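Local coordinates for protein cytochrome c-550 (Paracoccus denitrificans, PDB 1COT) that binds a covalently attached heme c and probably carries electrons between partner proteins in electron transport, at residues L76-K84 and T98-A109; Y40-A48 and P67-L76. All coordinates share one frame; numbering follows the deposited sequence.

Contact 1: L76-K84 and T98-A109; sequences LIEYVTDPK and TKMTFKMGKNQA. With HEC (heme c), chain B.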
loop_
_atom_site.group_PDB
_atom_site.type_symbol
_atom_site.label_atom_id
_atom_site.label_comp_id
_atom_site.label_asym_id
_atom_site.label_seq_id
_atom_site.Cartn_x
_atom_site.Cartn_y
_atom_site.Cartn_z
ATOM N N LEU A 76 4.294 -5.588 2.065
ATOM C CA LEU A 76 3.198 -4.719 2.433
ATOM C C LEU A 76 3.054 -4.671 3.948
ATOM O O LEU A 76 2.849 -3.600 4.525
ATOM C CB LEU A 76 1.861 -5.082 1.759
ATOM C CG LEU A 76 1.737 -4.724 0.272
ATOM C CD1 LEU A 76 0.643 -5.574 -0.364
ATOM C CD2 LEU A 76 1.390 -3.241 0.116
ATOM N N ILE A 77 3.171 -5.823 4.602
ATOM C CA ILE A 77 3.062 -5.864 6.040
ATOM C C ILE A 77 4.160 -5.011 6.648
ATOM O O ILE A 77 3.927 -4.227 7.570
ATOM C CB ILE A 77 3.217 -7.314 6.461
ATOM C CG1 ILE A 77 1.883 -8.019 6.231
ATOM C CG2 ILE A 77 3.627 -7.404 7.924
ATOM C CD1 ILE A 77 2.015 -9.536 6.348
ATOM N N GLU A 78 5.371 -5.155 6.119
ATOM C CA GLU A 78 6.469 -4.380 6.646
ATOM C C GLU A 78 6.276 -2.878 6.472
ATOM O O GLU A 78 6.402 -2.096 7.417
ATOM C CB GLU A 78 7.793 -4.889 6.081
ATOM C CG GLU A 78 9.018 -4.363 6.841
ATOM C CD GLU A 78 10.258 -4.867 6.167
ATOM O OE1 GLU A 78 10.239 -5.707 5.279
ATOM O OE2 GLU A 78 11.361 -4.318 6.614
ATOM N N TYR A 79 5.933 -2.478 5.260
ATOM C CA TYR A 79 5.708 -1.080 4.954
ATOM C C TYR A 79 4.604 -0.419 5.783
ATOM O O TYR A 79 4.798 0.684 6.309
ATOM C CB TYR A 79 5.371 -0.989 3.466
ATOM C CG TYR A 79 4.972 0.389 3.012
ATOM C CD1 TYR A 79 5.957 1.328 2.715
ATOM C CD2 TYR A 79 3.624 0.729 2.861
ATOM C CE1 TYR A 79 5.561 2.599 2.286
ATOM C CE2 TYR A 79 3.207 1.993 2.433
ATOM C CZ TYR A 79 4.208 2.921 2.143
ATOM O OH TYR A 79 3.843 4.169 1.719
ATOM N N VAL A 80 3.431 -1.057 5.909
ATOM C CA VAL A 80 2.337 -0.446 6.676
ATOM C C VAL A 80 2.650 -0.364 8.147
ATOM O O VAL A 80 2.005 0.391 8.878
ATOM C CB VAL A 80 0.933 -0.995 6.462
ATOM C CG1 VAL A 80 0.597 -1.080 4.983
ATOM C CG2 VAL A 80 0.764 -2.374 7.104
ATOM N N THR A 81 3.624 -1.151 8.578
ATOM C CA THR A 81 3.996 -1.113 9.971
ATOM C C THR A 81 4.507 0.296 10.263
ATOM O O THR A 81 4.186 0.894 11.286
ATOM C CB THR A 81 5.074 -2.157 10.299
ATOM O OG1 THR A 81 4.557 -3.445 10.034
ATOM C CG2 THR A 81 5.444 -2.044 11.772
ATOM N N ASP A 82 5.293 0.829 9.337
ATOM C CA ASP A 82 5.855 2.162 9.445
ATOM C C ASP A 82 6.622 2.429 8.172
ATOM O O ASP A 82 7.726 1.930 7.972
ATOM C CB ASP A 82 6.787 2.367 10.652
ATOM C CG ASP A 82 7.185 3.800 10.877
ATOM O OD1 ASP A 82 6.906 4.629 9.899
ATOM O OD2 ASP A 82 7.732 4.160 11.896
ATOM N N PRO A 83 6.007 3.201 7.305
ATOM C CA PRO A 83 6.618 3.508 6.031
ATOM C C PRO A 83 8.009 4.101 6.076
ATOM O O PRO A 83 8.870 3.784 5.244
ATOM C CB PRO A 83 5.649 4.486 5.358
ATOM C CG PRO A 83 4.300 4.232 6.007
ATOM C CD PRO A 83 4.623 3.736 7.398
ATOM N N LYS A 84 8.234 4.966 7.057
ATOM C CA LYS A 84 9.498 5.646 7.234
ATOM C C LYS A 84 10.739 4.780 7.193
ATOM O O LYS A 84 11.587 4.903 6.306
ATOM C CB LYS A 84 9.482 6.682 8.345
ATOM C CG LYS A 84 10.788 7.460 8.471
ATOM C CD LYS A 84 11.236 8.269 7.252
ATOM C CE LYS A 84 12.617 8.898 7.393
ATOM N NZ LYS A 84 12.621 10.364 7.320
ATOM N N THR A 98 8.447 10.276 3.184
ATOM C CA THR A 98 7.245 9.515 2.977
ATOM C C THR A 98 6.044 10.445 2.983
ATOM O O THR A 98 6.001 11.376 3.785
ATOM C CB THR A 98 7.069 8.470 4.112
ATOM O OG1 THR A 98 5.915 7.694 3.858
ATOM C CG2 THR A 98 6.910 9.163 5.455
ATOM N N LYS A 99 5.062 10.231 2.105
ATOM C CA LYS A 99 3.877 11.081 2.133
ATOM C C LYS A 99 2.852 10.432 3.062
ATOM O O LYS A 99 1.866 11.041 3.448
ATOM C CB LYS A 99 3.239 11.292 0.779
ATOM C CG LYS A 99 3.920 12.335 -0.108
ATOM C CD LYS A 99 3.075 12.597 -1.341
ATOM C CE LYS A 99 2.954 14.054 -1.760
ATOM N NZ LYS A 99 1.950 14.248 -2.827
ATOM N N MET A 100 3.082 9.149 3.360
ATOM C CA MET A 100 2.221 8.361 4.234
ATOM C C MET A 100 2.908 8.232 5.580
ATOM O O MET A 100 3.876 7.490 5.722
ATOM C CB MET A 100 1.951 6.951 3.687
ATOM C CG MET A 100 0.942 6.212 4.549
ATOM S SD MET A 100 0.585 4.583 3.857
ATOM C CE MET A 100 0.471 3.549 5.339
ATOM N N THR A 101 2.411 8.959 6.577
ATOM C CA THR A 101 2.991 8.910 7.911
ATOM C C THR A 101 2.243 7.919 8.789
ATOM O O THR A 101 2.693 7.571 9.876
ATOM C CB THR A 101 2.912 10.284 8.598
ATOM O OG1 THR A 101 1.568 10.711 8.656
ATOM C CG2 THR A 101 3.766 11.310 7.859
ATOM N N PHE A 102 1.084 7.469 8.322
ATOM C CA PHE A 102 0.281 6.531 9.082
ATOM C C PHE A 102 1.019 5.234 9.335
ATOM O O PHE A 102 1.655 4.694 8.430
ATOM C CB PHE A 102 -0.977 6.204 8.286
ATOM C CG PHE A 102 -2.034 5.552 9.128
ATOM C CD1 PHE A 102 -2.792 6.337 9.999
ATOM C CD2 PHE A 102 -2.249 4.179 9.012
ATOM C CE1 PHE A 102 -3.799 5.778 10.780
ATOM C CE2 PHE A 102 -3.241 3.590 9.790
ATOM C CZ PHE A 102 -3.992 4.404 10.642
ATOM N N LYS A 103 0.926 4.733 10.560
ATOM C CA LYS A 103 1.598 3.502 10.918
ATOM C C LYS A 103 0.589 2.532 11.477
ATOM O O LYS A 103 -0.342 2.926 12.175
ATOM C CB LYS A 103 2.585 3.736 12.061
ATOM C CG LYS A 103 3.656 4.770 11.750
ATOM C CD LYS A 103 4.289 5.388 12.998
ATOM C CE LYS A 103 4.606 6.852 12.831
ATOM N NZ LYS A 103 4.105 7.705 13.912
ATOM N N MET A 104 0.802 1.261 11.178
ATOM C CA MET A 104 -0.077 0.230 11.678
ATOM C C MET A 104 0.766 -0.760 12.459
ATOM O O MET A 104 1.516 -1.534 11.871
ATOM C CB MET A 104 -0.871 -0.441 10.553
ATOM C CG MET A 104 -2.262 -0.791 11.003
ATOM S SD MET A 104 -2.845 -2.226 10.081
ATOM C CE MET A 104 -4.563 -2.279 10.636
ATOM N N GLY A 105 0.656 -0.714 13.785
ATOM C CA GLY A 105 1.444 -1.586 14.647
ATOM C C GLY A 105 0.892 -2.967 14.939
ATOM O O GLY A 105 1.570 -3.784 15.563
ATOM N N LYS A 106 -0.325 -3.242 14.528
ATOM C CA LYS A 106 -0.850 -4.557 14.799
ATOM C C LYS A 106 -1.895 -4.885 13.748
ATOM O O LYS A 106 -2.428 -3.990 13.099
ATOM C CB LYS A 106 -1.422 -4.676 16.203
ATOM C CG LYS A 106 -2.676 -3.828 16.351
ATOM C CD LYS A 106 -3.229 -3.675 17.760
ATOM C CE LYS A 106 -4.677 -3.203 17.800
ATOM N NZ LYS A 106 -5.345 -3.460 19.086
ATOM N N ASN A 107 -2.165 -6.171 13.568
ATOM C CA ASN A 107 -3.149 -6.611 12.592
ATOM C C ASN A 107 -2.807 -6.313 11.149
ATOM O O ASN A 107 -3.679 -6.252 10.291
ATOM C CB ASN A 107 -4.552 -6.058 12.886
ATOM C CG ASN A 107 -4.973 -6.486 14.268
ATOM O OD1 ASN A 107 -4.749 -7.633 14.678
ATOM N ND2 ASN A 107 -5.566 -5.549 15.003
ATOM N N GLN A 108 -1.511 -6.132 10.903
ATOM C CA GLN A 108 -1.032 -5.843 9.557
ATOM C C GLN A 108 -1.391 -6.956 8.575
ATOM O O GLN A 108 -1.824 -6.700 7.460
ATOM C CB GLN A 108 0.484 -5.527 9.508
ATOM C CG GLN A 108 0.941 -4.366 10.416
ATOM C CD GLN A 108 1.479 -4.931 11.703
ATOM O OE1 GLN A 108 0.825 -5.748 12.353
ATOM N NE2 GLN A 108 2.678 -4.509 12.085
ATOM N N ALA A 109 -1.210 -8.206 8.982
ATOM C CA ALA A 109 -1.521 -9.327 8.110
ATOM C C ALA A 109 -2.983 -9.400 7.674
ATOM O O ALA A 109 -3.280 -9.809 6.556
ATOM C CB ALA A 109 -1.108 -10.640 8.756
HETATM FE FE HEC B . -1.454 4.615 2.672
HETATM C CHA HEC B . 0.604 4.911 0.032
HETATM C CHB HEC B . -1.301 1.264 2.451
HETATM C CHC HEC B . -3.528 4.318 5.345
HETATM C CHD HEC B . -1.751 7.980 2.859
HETATM N NA HEC B . -0.532 3.329 1.503
HETATM C C1A HEC B . 0.288 3.667 0.433
HETATM C C2A HEC B . 0.768 2.456 -0.194
HETATM C C3A HEC B . 0.245 1.411 0.472
HETATM C C4A HEC B . -0.562 1.958 1.516
HETATM C CMA HEC B . 0.449 -0.063 0.212
HETATM C CAA HEC B . 1.694 2.414 -1.380
HETATM C CBA HEC B . 0.851 2.344 -2.663
HETATM C CGA HEC B . 1.617 2.188 -3.980
HETATM O O1A HEC B . 0.933 2.522 -4.909
HETATM O O2A HEC B . 2.746 1.783 -4.114
HETATM N NB HEC B . -2.236 3.135 3.707
HETATM C C1B HEC B . -2.084 1.819 3.401
HETATM C C2B HEC B . -2.845 1.053 4.340
HETATM C C3B HEC B . -3.445 1.918 5.143
HETATM C C4B HEC B . -3.060 3.204 4.752
HETATM C CMB HEC B . -2.867 -0.487 4.349
HETATM C CAB HEC B . -4.245 1.582 6.337
HETATM C CBB HEC B . -3.693 0.737 7.450
HETATM N NC HEC B . -2.406 5.837 3.859
HETATM C C1C HEC B . -3.239 5.561 4.910
HETATM C C2C HEC B . -3.762 6.782 5.484
HETATM C C3C HEC B . -3.263 7.810 4.763
HETATM C C4C HEC B . -2.441 7.220 3.753
HETATM C CMC HEC B . -4.700 6.855 6.684
HETATM C CAC HEC B . -3.489 9.291 4.909
HETATM C CBC HEC B . -3.715 10.079 6.160
HETATM N ND HEC B . -0.691 6.152 1.671
HETATM C C1D HEC B . -0.955 7.478 1.899
HETATM C C2D HEC B . -0.224 8.275 0.932
HETATM C C3D HEC B . 0.410 7.387 0.142
HETATM C C4D HEC B . 0.138 6.075 0.608
HETATM C CMD HEC B . -0.202 9.785 0.855
HETATM C CAD HEC B . 1.373 7.708 -0.934
HETATM C CBD HEC B . 2.741 7.625 -0.188
HETATM C CGD HEC B . 3.913 8.283 -0.813
HETATM O O1D HEC B . 3.913 8.777 -1.916
HETATM O O2D HEC B . 4.953 8.275 -0.106
HETATM O O HOH W 1 5.635 6.081 1.582
#
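Thr81 OG1 is held by two groups: it donates to Ile77 O, 2.7 Å away within its own helix, and accepts Gln108 NE2 at 3.0 Å from the other segment. The acceptor lies 21° out of the Gln108 amide plane; a bend at chi2 (97°) carries the amide there while CB and CG run alongside Val80 CG2. With a valine at Thr81, Gln108 NE2 would probably lose its acceptor on this helix and its amide be set free to turn. Nearby, Met104 N meets Val80 O at 2.7 Å in the carbonyl plane, and the CA-H of Thr81 points almost straight at Met104 O (CA to O 3.2 Å).

Pro83 presses its ring onto the backbone of 98-109, CG 3.3 Å from Met100 O and, within its own segment, near the rim of one Tyr79 ring face. With CG anti to the backbone N (chi1 -174°), the Met100 chain runs extended as far as SD, 2.4 Å from the heme iron, the axial bond that His19 complements; SD also makes an oblique Met-aromatic contact with Tyr79. One water links Tyr79 OH (2.6 Å), Thr98 OG1 and heme O2D, a propionate oxygen that also accepts Lys99 N (3.0 Å). This is the methionine-ligand loop of a c-type cytochrome, packed against the end of helix 73-81, with Trp86 of helix 83-91 edge-to-face with Tyr79 and Val112 of helix 108-117 against Ile77.

Contact 2: Y40-A48 and P67-L76; sequences YGVVGRKIA and PDLTWTEADL. With HEC (heme c), chain B.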
loop_
_atom_site.group_PDB
_atom_site.type_symbol
_atom_site.label_atom_id
_atom_site.label_comp_id
_atom_site.label_asym_id
_atom_site.label_seq_id
_atom_site.Cartn_x
_atom_site.Cartn_y
_atom_site.Cartn_z
ATOM N N TYR A 40 -6.894 -1.097 -5.034
ATOM C CA TYR A 40 -7.371 -2.264 -5.744
ATOM C C TYR A 40 -6.155 -2.774 -6.509
ATOM O O TYR A 40 -5.417 -1.989 -7.108
ATOM C CB TYR A 40 -8.396 -1.847 -6.811
ATOM C CG TYR A 40 -8.688 -3.041 -7.683
ATOM C CD1 TYR A 40 -7.937 -3.343 -8.822
ATOM C CD2 TYR A 40 -9.741 -3.894 -7.353
ATOM C CE1 TYR A 40 -8.154 -4.457 -9.632
ATOM C CE2 TYR A 40 -9.988 -5.005 -8.152
ATOM C CZ TYR A 40 -9.216 -5.285 -9.278
ATOM O OH TYR A 40 -9.499 -6.390 -10.042
ATOM N N GLY A 41 -5.963 -4.094 -6.474
ATOM C CA GLY A 41 -4.869 -4.762 -7.151
ATOM C C GLY A 41 -3.484 -4.352 -6.683
ATOM O O GLY A 41 -2.518 -4.469 -7.442
ATOM N N VAL A 42 -3.349 -3.874 -5.442
ATOM C CA VAL A 42 -2.024 -3.465 -4.975
ATOM C C VAL A 42 -1.054 -4.622 -4.840
ATOM O O VAL A 42 0.143 -4.480 -5.087
ATOM C CB VAL A 42 -2.032 -2.591 -3.711
ATOM C CG1 VAL A 42 -2.566 -3.383 -2.514
ATOM C CG2 VAL A 42 -0.662 -2.012 -3.413
ATOM N N VAL A 43 -1.565 -5.789 -4.452
ATOM C CA VAL A 43 -0.657 -6.918 -4.323
ATOM C C VAL A 43 -0.229 -7.355 -5.707
ATOM O O VAL A 43 -1.068 -7.639 -6.566
ATOM C CB VAL A 43 -1.286 -8.078 -3.559
ATOM C CG1 VAL A 43 -0.263 -9.184 -3.319
ATOM C CG2 VAL A 43 -1.873 -7.586 -2.240
ATOM N N GLY A 44 1.079 -7.416 -5.929
ATOM C CA GLY A 44 1.625 -7.805 -7.206
ATOM C C GLY A 44 1.844 -6.599 -8.107
ATOM O O GLY A 44 2.454 -6.712 -9.174
ATOM N N ARG A 45 1.380 -5.434 -7.679
ATOM C CA ARG A 45 1.567 -4.243 -8.493
ATOM C C ARG A 45 2.941 -3.622 -8.265
ATOM O O ARG A 45 3.441 -3.627 -7.143
ATOM C CB ARG A 45 0.505 -3.266 -8.048
ATOM C CG ARG A 45 0.514 -1.936 -8.741
ATOM C CD ARG A 45 -0.796 -1.240 -8.407
ATOM N NE ARG A 45 -0.673 -0.257 -7.343
ATOM C CZ ARG A 45 -1.733 0.231 -6.694
ATOM N NH1 ARG A 45 -2.974 -0.159 -6.984
ATOM N NH2 ARG A 45 -1.541 1.132 -5.740
ATOM N N LYS A 46 3.548 -3.054 -9.313
ATOM C CA LYS A 46 4.845 -2.409 -9.170
ATOM C C LYS A 46 4.722 -1.260 -8.174
ATOM O O LYS A 46 3.729 -0.534 -8.163
ATOM C CB LYS A 46 5.266 -1.802 -10.505
ATOM C CG LYS A 46 6.691 -1.275 -10.535
ATOM C CD LYS A 46 7.100 -0.678 -11.881
ATOM C CE LYS A 46 8.587 -0.431 -12.010
ATOM N NZ LYS A 46 9.088 0.499 -10.987
ATOM N N ILE A 47 5.717 -1.096 -7.315
ATOM C CA ILE A 47 5.688 -0.019 -6.330
ATOM C C ILE A 47 5.483 1.335 -7.000
ATOM O O ILE A 47 6.047 1.569 -8.069
ATOM C CB ILE A 47 7.077 0.072 -5.683
ATOM C CG1 ILE A 47 7.564 -1.285 -5.179
ATOM C CG2 ILE A 47 7.121 1.122 -4.584
ATOM C CD1 ILE A 47 6.713 -1.854 -4.046
ATOM N N ALA A 48 4.715 2.219 -6.359
ATOM C CA ALA A 48 4.445 3.574 -6.837
ATOM C C ALA A 48 4.155 3.595 -8.320
ATOM O O ALA A 48 4.809 4.317 -9.072
ATOM C CB ALA A 48 5.641 4.470 -6.533
ATOM N N PRO A 67 13.623 -1.652 -9.859
ATOM C CA PRO A 67 12.650 -1.695 -10.917
ATOM C C PRO A 67 11.741 -2.889 -11.009
ATOM O O PRO A 67 10.614 -2.810 -11.494
ATOM C CB PRO A 67 13.397 -1.456 -12.222
ATOM C CG PRO A 67 14.878 -1.398 -11.879
ATOM C CD PRO A 67 15.015 -1.624 -10.386
ATOM N N ASP A 68 12.254 -3.987 -10.538
ATOM C CA ASP A 68 11.457 -5.162 -10.599
ATOM C C ASP A 68 10.624 -5.358 -9.345
ATOM O O ASP A 68 9.925 -6.361 -9.207
ATOM C CB ASP A 68 12.417 -6.346 -10.739
ATOM C CG ASP A 68 13.498 -6.355 -9.689
ATOM O OD1 ASP A 68 13.786 -5.407 -8.989
ATOM O OD2 ASP A 68 14.096 -7.514 -9.612
ATOM N N LEU A 69 10.689 -4.420 -8.419
ATOM C CA LEU A 69 9.934 -4.562 -7.198
ATOM C C LEU A 69 8.452 -4.293 -7.329
ATOM O O LEU A 69 8.000 -3.245 -7.787
ATOM C CB LEU A 69 10.523 -3.677 -6.083
ATOM C CG LEU A 69 9.938 -3.960 -4.699
ATOM C CD1 LEU A 69 10.183 -5.426 -4.336
ATOM C CD2 LEU A 69 10.611 -3.058 -3.683
ATOM N N THR A 70 7.711 -5.298 -6.907
ATOM C CA THR A 70 6.270 -5.251 -6.906
ATOM C C THR A 70 5.890 -5.550 -5.477
ATOM O O THR A 70 6.638 -6.202 -4.758
ATOM C CB THR A 70 5.622 -6.247 -7.879
ATOM O OG1 THR A 70 5.943 -7.564 -7.474
ATOM C CG2 THR A 70 6.113 -5.977 -9.296
ATOM N N TRP A 71 4.749 -5.075 -5.056
ATOM C CA TRP A 71 4.375 -5.350 -3.692
ATOM C C TRP A 71 3.987 -6.779 -3.395
ATOM O O TRP A 71 3.118 -7.359 -4.046
ATOM C CB TRP A 71 3.087 -4.580 -3.398
ATOM C CG TRP A 71 3.312 -3.135 -3.170
ATOM C CD1 TRP A 71 2.805 -2.132 -3.922
ATOM C CD2 TRP A 71 4.067 -2.544 -2.112
ATOM N NE1 TRP A 71 3.193 -0.925 -3.397
ATOM C CE2 TRP A 71 3.970 -1.151 -2.288
ATOM C CE3 TRP A 71 4.800 -3.073 -1.044
ATOM C CZ2 TRP A 71 4.614 -0.272 -1.406
ATOM C CZ3 TRP A 71 5.440 -2.201 -0.183
ATOM C CH2 TRP A 71 5.340 -0.816 -0.364
ATOM N N THR A 72 4.622 -7.353 -2.390
ATOM C CA THR A 72 4.324 -8.700 -1.958
ATOM C C THR A 72 3.596 -8.523 -0.637
ATOM O O THR A 72 3.698 -7.455 -0.034
ATOM C CB THR A 72 5.586 -9.533 -1.682
ATOM O OG1 THR A 72 6.353 -8.904 -0.675
ATOM C CG2 THR A 72 6.385 -9.665 -2.967
ATOM N N GLU A 73 2.870 -9.538 -0.180
ATOM C CA GLU A 73 2.178 -9.398 1.090
ATOM C C GLU A 73 3.168 -9.108 2.225
ATOM O O GLU A 73 2.921 -8.274 3.097
ATOM C CB GLU A 73 1.316 -10.639 1.411
ATOM C CG GLU A 73 -0.027 -10.647 0.668
ATOM C CD GLU A 73 -0.824 -11.904 0.902
ATOM O OE1 GLU A 73 -1.574 -12.055 1.849
ATOM O OE2 GLU A 73 -0.616 -12.808 -0.024
ATOM N N ALA A 74 4.310 -9.793 2.217
ATOM C CA ALA A 74 5.302 -9.569 3.255
ATOM C C ALA A 74 5.813 -8.136 3.282
ATOM O O ALA A 74 5.927 -7.513 4.334
ATOM C CB ALA A 74 6.466 -10.526 3.080
ATOM N N ASP A 75 6.113 -7.606 2.102
ATOM C CA ASP A 75 6.603 -6.251 2.004
ATOM C C ASP A 75 5.531 -5.279 2.444
ATOM O O ASP A 75 5.806 -4.274 3.089
ATOM C CB ASP A 75 6.962 -5.972 0.543
ATOM C CG ASP A 75 8.338 -6.443 0.206
ATOM O OD1 ASP A 75 8.880 -7.149 1.163
ATOM O OD2 ASP A 75 8.898 -6.183 -0.831
ATOM N N LEU A 76 4.294 -5.588 2.065
ATOM C CA LEU A 76 3.198 -4.719 2.433
ATOM C C LEU A 76 3.054 -4.671 3.948
ATOM O O LEU A 76 2.849 -3.600 4.525
ATOM C CB LEU A 76 1.861 -5.082 1.759
ATOM C CG LEU A 76 1.737 -4.724 0.272
ATOM C CD1 LEU A 76 0.643 -5.574 -0.364
ATOM C CD2 LEU A 76 1.390 -3.241 0.116
HETATM FE FE HEC B . -1.454 4.615 2.672
HETATM C CHA HEC B . 0.604 4.911 0.032
HETATM C CHB HEC B . -1.301 1.264 2.451
HETATM C CHC HEC B . -3.528 4.318 5.345
HETATM C CHD HEC B . -1.751 7.980 2.859
HETATM N NA HEC B . -0.532 3.329 1.503
HETATM C C1A HEC B . 0.288 3.667 0.433
HETATM C C2A HEC B . 0.768 2.456 -0.194
HETATM C C3A HEC B . 0.245 1.411 0.472
HETATM C C4A HEC B . -0.562 1.958 1.516
HETATM C CMA HEC B . 0.449 -0.063 0.212
HETATM C CAA HEC B . 1.694 2.414 -1.380
HETATM C CBA HEC B . 0.851 2.344 -2.663
HETATM C CGA HEC B . 1.617 2.188 -3.980
HETATM O O1A HEC B . 0.933 2.522 -4.909
HETATM O O2A HEC B . 2.746 1.783 -4.114
HETATM N NB HEC B . -2.236 3.135 3.707
HETATM C C1B HEC B . -2.084 1.819 3.401
HETATM C C2B HEC B . -2.845 1.053 4.340
HETATM C C3B HEC B . -3.445 1.918 5.143
HETATM C C4B HEC B . -3.060 3.204 4.752
HETATM C CMB HEC B . -2.867 -0.487 4.349
HETATM C CAB HEC B . -4.245 1.582 6.337
HETATM C CBB HEC B . -3.693 0.737 7.450
HETATM N NC HEC B . -2.406 5.837 3.859
HETATM C C1C HEC B . -3.239 5.561 4.910
HETATM C C2C HEC B . -3.762 6.782 5.484
HETATM C C3C HEC B . -3.263 7.810 4.763
HETATM C C4C HEC B . -2.441 7.220 3.753
HETATM C CMC HEC B . -4.700 6.855 6.684
HETATM C CAC HEC B . -3.489 9.291 4.909
HETATM C CBC HEC B . -3.715 10.079 6.160
HETATM N ND HEC B . -0.691 6.152 1.671
HETATM C C1D HEC B . -0.955 7.478 1.899
HETATM C C2D HEC B . -0.224 8.275 0.932
HETATM C C3D HEC B . 0.410 7.387 0.142
HETATM C C4D HEC B . 0.138 6.075 0.608
HETATM C CMD HEC B . -0.202 9.785 0.855
HETATM C CAD HEC B . 1.373 7.708 -0.934
HETATM C CBD HEC B . 2.741 7.625 -0.188
HETATM C CGD HEC B . 3.913 8.283 -0.813
HETATM O O1D HEC B . 3.913 8.777 -1.916
HETATM O O2D HEC B . 4.953 8.275 -0.106
HETATM O O HOH W 2 9.501 -0.939 -8.721
#
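A single beta bridge pairs Lys46 with Thr70, flanked by Gly44 N to Trp71 O (2.8 Å), Trp71 N to Arg45 O (2.9 Å) and a bond from Ile47 N to Leu69 O. A type II turn from Val42 to Arg45 leads into it, with Gly44 at the positive-phi position.

The indole of Trp71 is sandwiched. Ile47 CD1 sits over one face, 3.4 Å from the centroid of the Trp71 five-membered ring and 17° off its normal, a CH-pi contact, while Leu76 CD2 lies over the opposite face, nearer the rim. Ile47 CG1, anti to the carbonyl carbon, lies 3.6 Å from Leu69 CG, and a turn at chi2 (-65°) carries CD1 on over the indole. Val42 CG2 reaches Trp71 CD1 obliquely at 3.5 Å.

The ring directs its NE1-H in plane to heme O2A (2.8 Å, 166° at the hydrogen). Ala48 N donates to the same O2A at 3.0 Å, and Arg45 NH2 takes the other oxygen, O1A, at 3.0 Å; Arg45 NH1 binds Asn38 O, which probably limits the guanidinium's rotation. Three donors from these segments grip this propionate and would be expected to stabilise its negative charge; Tyr55 OH and Gly56 N also hydrogen-bond to the heme. The bridge lies just ahead of helix 73-81, which Thr72 N-caps, while Ile47 packs on Ile59 of helix 57-65 and Val42 on Leu115 of helix 108-117.

Overall arrangement
Along the chain, the loop 40-48 comes first, followed by helix 57-65; contact 2 then closes this 18-residue excursion when 67-76 returns to pair with the loop. Helix 73-81 starts within that returning segment and runs directly into contact 1, whose second segment, 98-109, comes back after helix 83-91 and leads into helix 108-117. The two closures are therefore in series, neither nested nor crossed, and share Leu76. They also touch directly, Tyr79 CG of contact 1 lying 3.6 Å from Trp71 CH2 of contact 2. Helix 73-81 thus joins a propionate-binding loop at its start to the axial-ligand loop at its end, both against the same heme.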